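Long-range contacts in nucleosome assembly protein (Plasmodium falciparum, PDB 5X7V), which probably acts as a histone chaperone of the nucleosome assembly protein family, binding histones and helping to assemble chromatin in the malaria parasite: residues A[74-79]-A[95-100]; A[127-132]-A[156-161]. All coordinates share one frame; numbering follows the deposited sequence.

Interaction 1: residues A[74-79]-A[95-100]; sequences NHLVKL and FIFGEK
Leu76 lies against Phe95 and Phe97 in an antiparallel beta hairpin, where strand 76-82 pairs with strand 91-97, the ladder interrupted by a classic beta bulge at Val77 and Lys78, both opposite Ile96. With CG anti to the backbone N (chi1 -173°), the branched end of Leu76 is carried toward the aromatic pair: CD1 sits over one face of the Phe97 ring, 3.9 Å from the ring centroid, while CD2 meets Phe95 CD2 at 3.6 Å. Leu79 CG lies over one face of the Phe95 ring. These four side chains share one face of the sheet, and Trp52 of helix 51-56 packs on both leucines. On the other face Lys78 and Ile96 run side by side, pointing the same way, with their CB atoms 3.8 Å apart; the lysine then bends away, and its NZ forms a salt bridge with Asp80. At the open end of the hairpin, the His75 ring and the Lys100 chain cross at about a right angle, His75 ND1 lying 3.6 Å from Lys100 CB. Gly98 N donates to His75 O, and Ile96 N to Lys78 O. At the bulge one carbonyl takes two donors: Ile96 O accepts from Val77 N at 3.0 Å and from Lys78 N at 3.2 Å.

Interaction 2: residues A[127-132]-A[156-161]; sequences TRIKWK and SIFEWF
Phe158, within the short 3-10 segment 157-160, and Phe161, just after it, receive Trp131 and Ile129 from the extended chain 127-132. No hydrogen bond joins the two segments; the contact is apolar. Ser156 opens the second segment and anchors it without touching the first. Ser156 N donates to Glu159 OE2 at 3.1 Å in a nearly straight bond (178°), the oxygen accepting through its anti lone pair, and the backbone O of Ser156 accepts from Glu159 N. Ser156 OG and Ile157 N both bind the carboxylate of Asp69, which ties the start of the turn to helix 68-73. Ile157 then lays CG2 over one face of the Phe158 ring.

The opposite face of Phe158 takes Trp131. The indole comes edge-on in a T-shaped stack, the planes at 76° and the centroid of its six-membered ring 5.3 Å from that of Phe158. Trp131 CH2 lies above the phenyl plane toward its rim, and Trp131 CZ2 reaches Phe158 CB at 3.8 Å. Ile129 CG2, from the same segment as the tryptophan, lies over one face of this indole, toward its rim.

Trp160 CE3 lies over the centre of one face of the Phe161 ring. Ile129 CD1 meets Phe161 at the base of its side chain, 3.8 Å from Phe161 CB and 4.0 Å from Phe161 CD2.

Around the contact, Ile72 of helix 68-73 touches both Trp131 and Phe158. Leu110 of strand 109-116 touches Ile129 and Phe161, so the two loop segments make contact with both helix 68-73 and the four-stranded antiparallel sheet of the NAP domain.

How the interactions relate
The contacts come in series along the chain, interaction 1 closing before interaction 2 opens, and their centres are 14 Å apart. Interaction 1 pairs the first two strands of the antiparallel sheet, whereas interaction 2 joins two loop segments between strand 121-126 and helix 172-180. They meet directly through aromatic side chains: Phe97 CZ lies 3.7 Å from Phe158 CE1, and Phe95 packs edge-to-face with Phe161. Leu110 of strand 109-116 touches residues of both. Segment 156-161 is thereby packed on the hairpin's aromatic face, so that the two contacts share an apolar, largely aromatic interface within the NAP family region, the part of this probable histone chaperone to which all four segments belong.

Interaction 1: residues A[74-79]-A[95-100]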
loop_
_atom_site.group_PDB
_atom_site.type_symbol
_atom_site.label_atom_id
_atom_site.label_comp_id
_atom_site.label_asym_id
_atom_site.label_seq_id
_atom_site.Cartn_x
_atom_site.Cartn_y
_atom_site.Cartn_z
ATOM N N ASN A 74 -8.132 7.723 -27.463
ATOM C CA ASN A 74 -7.119 8.190 -28.416
ATOM C C ASN A 74 -7.019 9.710 -28.533
ATOM O O ASN A 74 -6.165 10.232 -29.240
ATOM C CB ASN A 74 -7.395 7.594 -29.787
ATOM C CG ASN A 74 -6.594 6.333 -30.044
ATOM O OD1 ASN A 74 -5.482 6.180 -29.524
ATOM N ND2 ASN A 74 -7.143 5.431 -30.861
ATOM N N HIS A 75 -7.916 10.408 -27.835
ATOM C CA HIS A 75 -7.944 11.872 -27.787
ATOM C C HIS A 75 -7.848 12.345 -26.336
ATOM O O HIS A 75 -8.140 13.487 -26.018
ATOM C CB HIS A 75 -9.212 12.413 -28.457
ATOM C CG HIS A 75 -9.456 11.842 -29.821
ATOM N ND1 HIS A 75 -8.888 12.362 -30.962
ATOM C CD2 HIS A 75 -10.169 10.761 -30.215
ATOM C CE1 HIS A 75 -9.260 11.640 -32.008
ATOM N NE2 HIS A 75 -10.034 10.662 -31.580
ATOM N N LEU A 76 -7.448 11.442 -25.452
ATOM C CA LEU A 76 -7.122 11.827 -24.088
ATOM C C LEU A 76 -5.765 12.532 -24.156
ATOM O O LEU A 76 -4.723 11.884 -24.260
ATOM C CB LEU A 76 -7.097 10.605 -23.149
ATOM C CG LEU A 76 -6.926 10.860 -21.645
ATOM C CD1 LEU A 76 -7.928 11.877 -21.219
ATOM C CD2 LEU A 76 -7.096 9.613 -20.780
ATOM N N VAL A 77 -5.791 13.864 -24.135
ATOM C CA VAL A 77 -4.576 14.645 -24.249
ATOM C C VAL A 77 -3.917 14.783 -22.872
ATOM O O VAL A 77 -2.717 15.038 -22.790
ATOM C CB VAL A 77 -4.834 16.071 -24.849
ATOM C CG1 VAL A 77 -5.469 16.004 -26.202
ATOM C CG2 VAL A 77 -5.694 16.898 -23.942
ATOM N N LYS A 78 -4.688 14.604 -21.798
ATOM C CA LYS A 78 -4.197 14.903 -20.448
ATOM C C LYS A 78 -4.909 14.133 -19.345
ATOM O O LYS A 78 -6.148 14.111 -19.277
ATOM C CB LYS A 78 -4.337 16.400 -20.160
ATOM C CG LYS A 78 -3.332 16.963 -19.179
ATOM C CD LYS A 78 -2.907 18.364 -19.597
ATOM C CE LYS A 78 -2.098 19.034 -18.525
ATOM N NZ LYS A 78 -2.758 18.824 -17.244
ATOM N N LEU A 79 -4.116 13.529 -18.466
ATOM C CA LEU A 79 -4.643 12.813 -17.314
ATOM C C LEU A 79 -3.913 13.321 -16.091
ATOM O O LEU A 79 -2.686 13.392 -16.101
ATOM C CB LEU A 79 -4.447 11.304 -17.478
ATOM C CG LEU A 79 -5.221 10.268 -16.663
ATOM C CD1 LEU A 79 -4.963 8.916 -17.292
ATOM C CD2 LEU A 79 -4.795 10.264 -15.211
ATOM N N PHE A 95 -9.624 13.965 -16.557
ATOM C CA PHE A 95 -9.399 13.592 -17.960
ATOM C C PHE A 95 -9.682 14.785 -18.869
ATOM O O PHE A 95 -10.782 15.312 -18.859
ATOM C CB PHE A 95 -10.295 12.415 -18.377
ATOM C CG PHE A 95 -9.939 11.103 -17.727
ATOM C CD1 PHE A 95 -9.701 11.016 -16.368
ATOM C CD2 PHE A 95 -9.890 9.940 -18.473
ATOM C CE1 PHE A 95 -9.393 9.816 -15.792
ATOM C CE2 PHE A 95 -9.577 8.733 -17.885
ATOM C CZ PHE A 95 -9.326 8.676 -16.549
ATOM N N ILE A 96 -8.695 15.226 -19.638
ATOM C CA ILE A 96 -8.951 16.319 -20.566
ATOM C C ILE A 96 -8.839 15.807 -21.999
ATOM O O ILE A 96 -7.812 15.251 -22.388
ATOM C CB ILE A 96 -7.989 17.524 -20.361
ATOM C CG1 ILE A 96 -7.816 17.838 -18.871
ATOM C CG2 ILE A 96 -8.528 18.742 -21.065
ATOM C CD1 ILE A 96 -6.948 19.006 -18.600
ATOM N N PHE A 97 -9.907 15.980 -22.777
ATOM C CA PHE A 97 -9.947 15.460 -24.131
ATOM C C PHE A 97 -9.809 16.543 -25.185
ATOM O O PHE A 97 -10.426 17.586 -25.080
ATOM C CB PHE A 97 -11.245 14.706 -24.359
ATOM C CG PHE A 97 -11.320 13.395 -23.637
ATOM C CD1 PHE A 97 -11.834 13.321 -22.356
ATOM C CD2 PHE A 97 -10.884 12.227 -24.247
ATOM C CE1 PHE A 97 -11.909 12.099 -21.693
ATOM C CE2 PHE A 97 -10.956 11.014 -23.589
ATOM C CZ PHE A 97 -11.470 10.945 -22.313
ATOM N N GLY A 98 -8.985 16.285 -26.199
ATOM C CA GLY A 98 -8.882 17.150 -27.354
ATOM C C GLY A 98 -10.215 17.334 -28.058
ATOM O O GLY A 98 -11.156 16.561 -27.865
ATOM N N GLU A 99 -10.274 18.367 -28.887
ATOM C CA GLU A 99 -11.468 18.792 -29.606
ATOM C C GLU A 99 -12.183 17.673 -30.358
ATOM O O GLU A 99 -13.417 17.638 -30.416
ATOM C CB GLU A 99 -11.066 19.892 -30.591
ATOM C CG GLU A 99 -12.179 20.775 -31.109
ATOM C CD GLU A 99 -12.673 21.768 -30.060
ATOM O OE1 GLU A 99 -11.978 21.917 -29.023
ATOM O OE2 GLU A 99 -13.761 22.380 -30.267
ATOM N N LYS A 100 -11.404 16.767 -30.953
ATOM C CA LYS A 100 -11.950 15.729 -31.829
ATOM C C LYS A 100 -12.847 14.779 -31.082
ATOM O O LYS A 100 -13.602 14.024 -31.685
ATOM C CB LYS A 100 -10.843 14.926 -32.480
ATOM C CG LYS A 100 -9.975 15.681 -33.427
ATOM C CD LYS A 100 -8.946 14.738 -33.978
ATOM C CE LYS A 100 -8.049 15.411 -34.963
ATOM N NZ LYS A 100 -7.621 14.414 -36.005
#

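Interaction 2: residues A[127-132]-A[156-161]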
loop_
_atom_site.group_PDB
_atom_site.type_symbol
_atom_site.label_atom_id
_atom_site.label_comp_id
_atom_site.label_asym_id
_atom_site.label_seq_id
_atom_site.Cartn_x
_atom_site.Cartn_y
_atom_site.Cartn_z
ATOM N N THR A 127 -18.283 14.048 -13.231
ATOM C CA THR A 127 -18.844 14.596 -14.443
ATOM C C THR A 127 -19.847 13.638 -15.067
ATOM O O THR A 127 -19.567 12.464 -15.245
ATOM C CB THR A 127 -17.742 14.937 -15.465
ATOM O OG1 THR A 127 -16.927 16.009 -14.960
ATOM C CG2 THR A 127 -18.361 15.354 -16.793
ATOM N N ARG A 128 -20.952 14.197 -15.525
ATOM C CA ARG A 128 -21.950 13.434 -16.224
ATOM C C ARG A 128 -21.559 13.538 -17.676
ATOM O O ARG A 128 -21.571 14.607 -18.240
ATOM C CB ARG A 128 -23.312 14.070 -16.029
ATOM C CG ARG A 128 -24.434 13.118 -15.679
ATOM C CD ARG A 128 -25.557 13.839 -14.964
ATOM N NE ARG A 128 -25.938 13.153 -13.736
ATOM N N ILE A 129 -21.154 12.430 -18.265
ATOM C CA ILE A 129 -20.802 12.406 -19.656
ATOM C C ILE A 129 -22.080 12.395 -20.465
ATOM O O ILE A 129 -23.007 11.616 -20.205
ATOM C CB ILE A 129 -19.952 11.180 -19.995
ATOM C CG1 ILE A 129 -18.760 11.078 -19.060
ATOM C CG2 ILE A 129 -19.468 11.246 -21.427
ATOM C CD1 ILE A 129 -18.181 9.723 -19.034
ATOM N N LYS A 130 -22.143 13.285 -21.438
ATOM C CA LYS A 130 -23.273 13.330 -22.333
ATOM C C LYS A 130 -22.792 12.845 -23.692
ATOM O O LYS A 130 -22.252 13.615 -24.488
ATOM C CB LYS A 130 -23.851 14.739 -22.393
ATOM C CG LYS A 130 -24.495 15.176 -21.085
ATOM C CD LYS A 130 -25.012 16.589 -21.147
ATOM C CE LYS A 130 -23.899 17.583 -21.457
ATOM N NZ LYS A 130 -24.364 18.987 -21.197
ATOM N N TRP A 131 -22.945 11.541 -23.905
ATOM C CA TRP A 131 -22.592 10.875 -25.151
ATOM C C TRP A 131 -23.435 11.385 -26.308
ATOM O O TRP A 131 -24.625 11.615 -26.139
ATOM C CB TRP A 131 -22.757 9.375 -24.973
ATOM C CG TRP A 131 -21.824 8.880 -23.934
ATOM C CD1 TRP A 131 -22.112 8.603 -22.630
ATOM C CD2 TRP A 131 -20.422 8.645 -24.092
ATOM N NE1 TRP A 131 -20.981 8.183 -21.973
ATOM C CE2 TRP A 131 -19.926 8.204 -22.850
ATOM C CE3 TRP A 131 -19.536 8.746 -25.171
ATOM C CZ2 TRP A 131 -18.586 7.874 -22.654
ATOM C CZ3 TRP A 131 -18.211 8.422 -24.970
ATOM C CH2 TRP A 131 -17.749 7.985 -23.726
ATOM N N LYS A 132 -22.816 11.600 -27.465
ATOM C CA LYS A 132 -23.560 11.978 -28.650
ATOM C C LYS A 132 -24.382 10.769 -29.098
ATOM O O LYS A 132 -24.079 9.632 -28.730
ATOM C CB LYS A 132 -22.637 12.450 -29.779
ATOM C CG LYS A 132 -21.766 13.636 -29.428
ATOM C CD LYS A 132 -22.598 14.834 -29.110
ATOM C CE LYS A 132 -21.715 15.968 -28.700
ATOM N NZ LYS A 132 -20.886 16.356 -29.844
ATOM N N SER A 156 -16.867 -1.010 -20.201
ATOM C CA SER A 156 -16.281 0.242 -20.702
ATOM C C SER A 156 -15.623 1.066 -19.591
ATOM O O SER A 156 -16.251 1.381 -18.584
ATOM C CB SER A 156 -17.346 1.080 -21.394
ATOM O OG SER A 156 -16.845 2.336 -21.789
ATOM N N ILE A 157 -14.356 1.418 -19.778
ATOM C CA ILE A 157 -13.628 2.241 -18.812
ATOM C C ILE A 157 -14.400 3.493 -18.391
ATOM O O ILE A 157 -14.288 3.941 -17.261
ATOM C CB ILE A 157 -12.256 2.665 -19.371
ATOM C CG1 ILE A 157 -11.354 3.192 -18.255
ATOM C CG2 ILE A 157 -12.408 3.678 -20.496
ATOM C CD1 ILE A 157 -9.868 3.148 -18.592
ATOM N N PHE A 158 -15.209 4.032 -19.290
ATOM C CA PHE A 158 -15.967 5.227 -19.008
ATOM C C PHE A 158 -17.142 4.946 -18.101
ATOM O O PHE A 158 -17.815 5.880 -17.679
ATOM C CB PHE A 158 -16.456 5.864 -20.291
ATOM C CG PHE A 158 -15.361 6.402 -21.130
ATOM C CD1 PHE A 158 -14.725 7.570 -20.772
ATOM C CD2 PHE A 158 -14.961 5.747 -22.283
ATOM C CE1 PHE A 158 -13.709 8.070 -21.522
ATOM C CE2 PHE A 158 -13.953 6.248 -23.043
ATOM C CZ PHE A 158 -13.323 7.421 -22.653
ATOM N N GLU A 159 -17.384 3.673 -17.788
ATOM C CA GLU A 159 -18.336 3.317 -16.732
ATOM C C GLU A 159 -17.817 3.696 -15.350
ATOM O O GLU A 159 -18.559 3.650 -14.366
ATOM C CB GLU A 159 -18.653 1.825 -16.741
ATOM C CG GLU A 159 -19.336 1.357 -17.989
ATOM C CD GLU A 159 -19.886 -0.029 -17.827
ATOM O OE1 GLU A 159 -20.759 -0.193 -16.938
ATOM O OE2 GLU A 159 -19.446 -0.943 -18.568
ATOM N N TRP A 160 -16.535 4.045 -15.282
ATOM C CA TRP A 160 -15.922 4.442 -14.034
ATOM C C TRP A 160 -16.408 5.821 -13.589
ATOM O O TRP A 160 -16.303 6.172 -12.414
ATOM C CB TRP A 160 -14.397 4.420 -14.151
ATOM C CG TRP A 160 -13.760 4.829 -12.857
ATOM C CD1 TRP A 160 -13.815 4.154 -11.675
ATOM C CD2 TRP A 160 -13.005 6.013 -12.608
ATOM N NE1 TRP A 160 -13.141 4.843 -10.705
ATOM C CE2 TRP A 160 -12.633 5.990 -11.251
ATOM C CE3 TRP A 160 -12.603 7.089 -13.398
ATOM C CZ2 TRP A 160 -11.886 7.010 -10.666
ATOM C CZ3 TRP A 160 -11.851 8.099 -12.811
ATOM C CH2 TRP A 160 -11.501 8.048 -11.463
ATOM N N PHE A 161 -16.967 6.594 -14.519
ATOM C CA PHE A 161 -17.486 7.919 -14.193
ATOM C C PHE A 161 -18.939 7.896 -13.696
ATOM O O PHE A 161 -19.826 8.544 -14.259
ATOM C CB PHE A 161 -17.341 8.831 -15.396
ATOM C CG PHE A 161 -15.918 9.116 -15.745
ATOM C CD1 PHE A 161 -15.230 10.169 -15.123
ATOM C CD2 PHE A 161 -15.245 8.322 -16.679
ATOM C CE1 PHE A 161 -13.904 10.431 -15.428
ATOM C CE2 PHE A 161 -13.910 8.577 -16.989
ATOM C CZ PHE A 161 -13.239 9.627 -16.357
#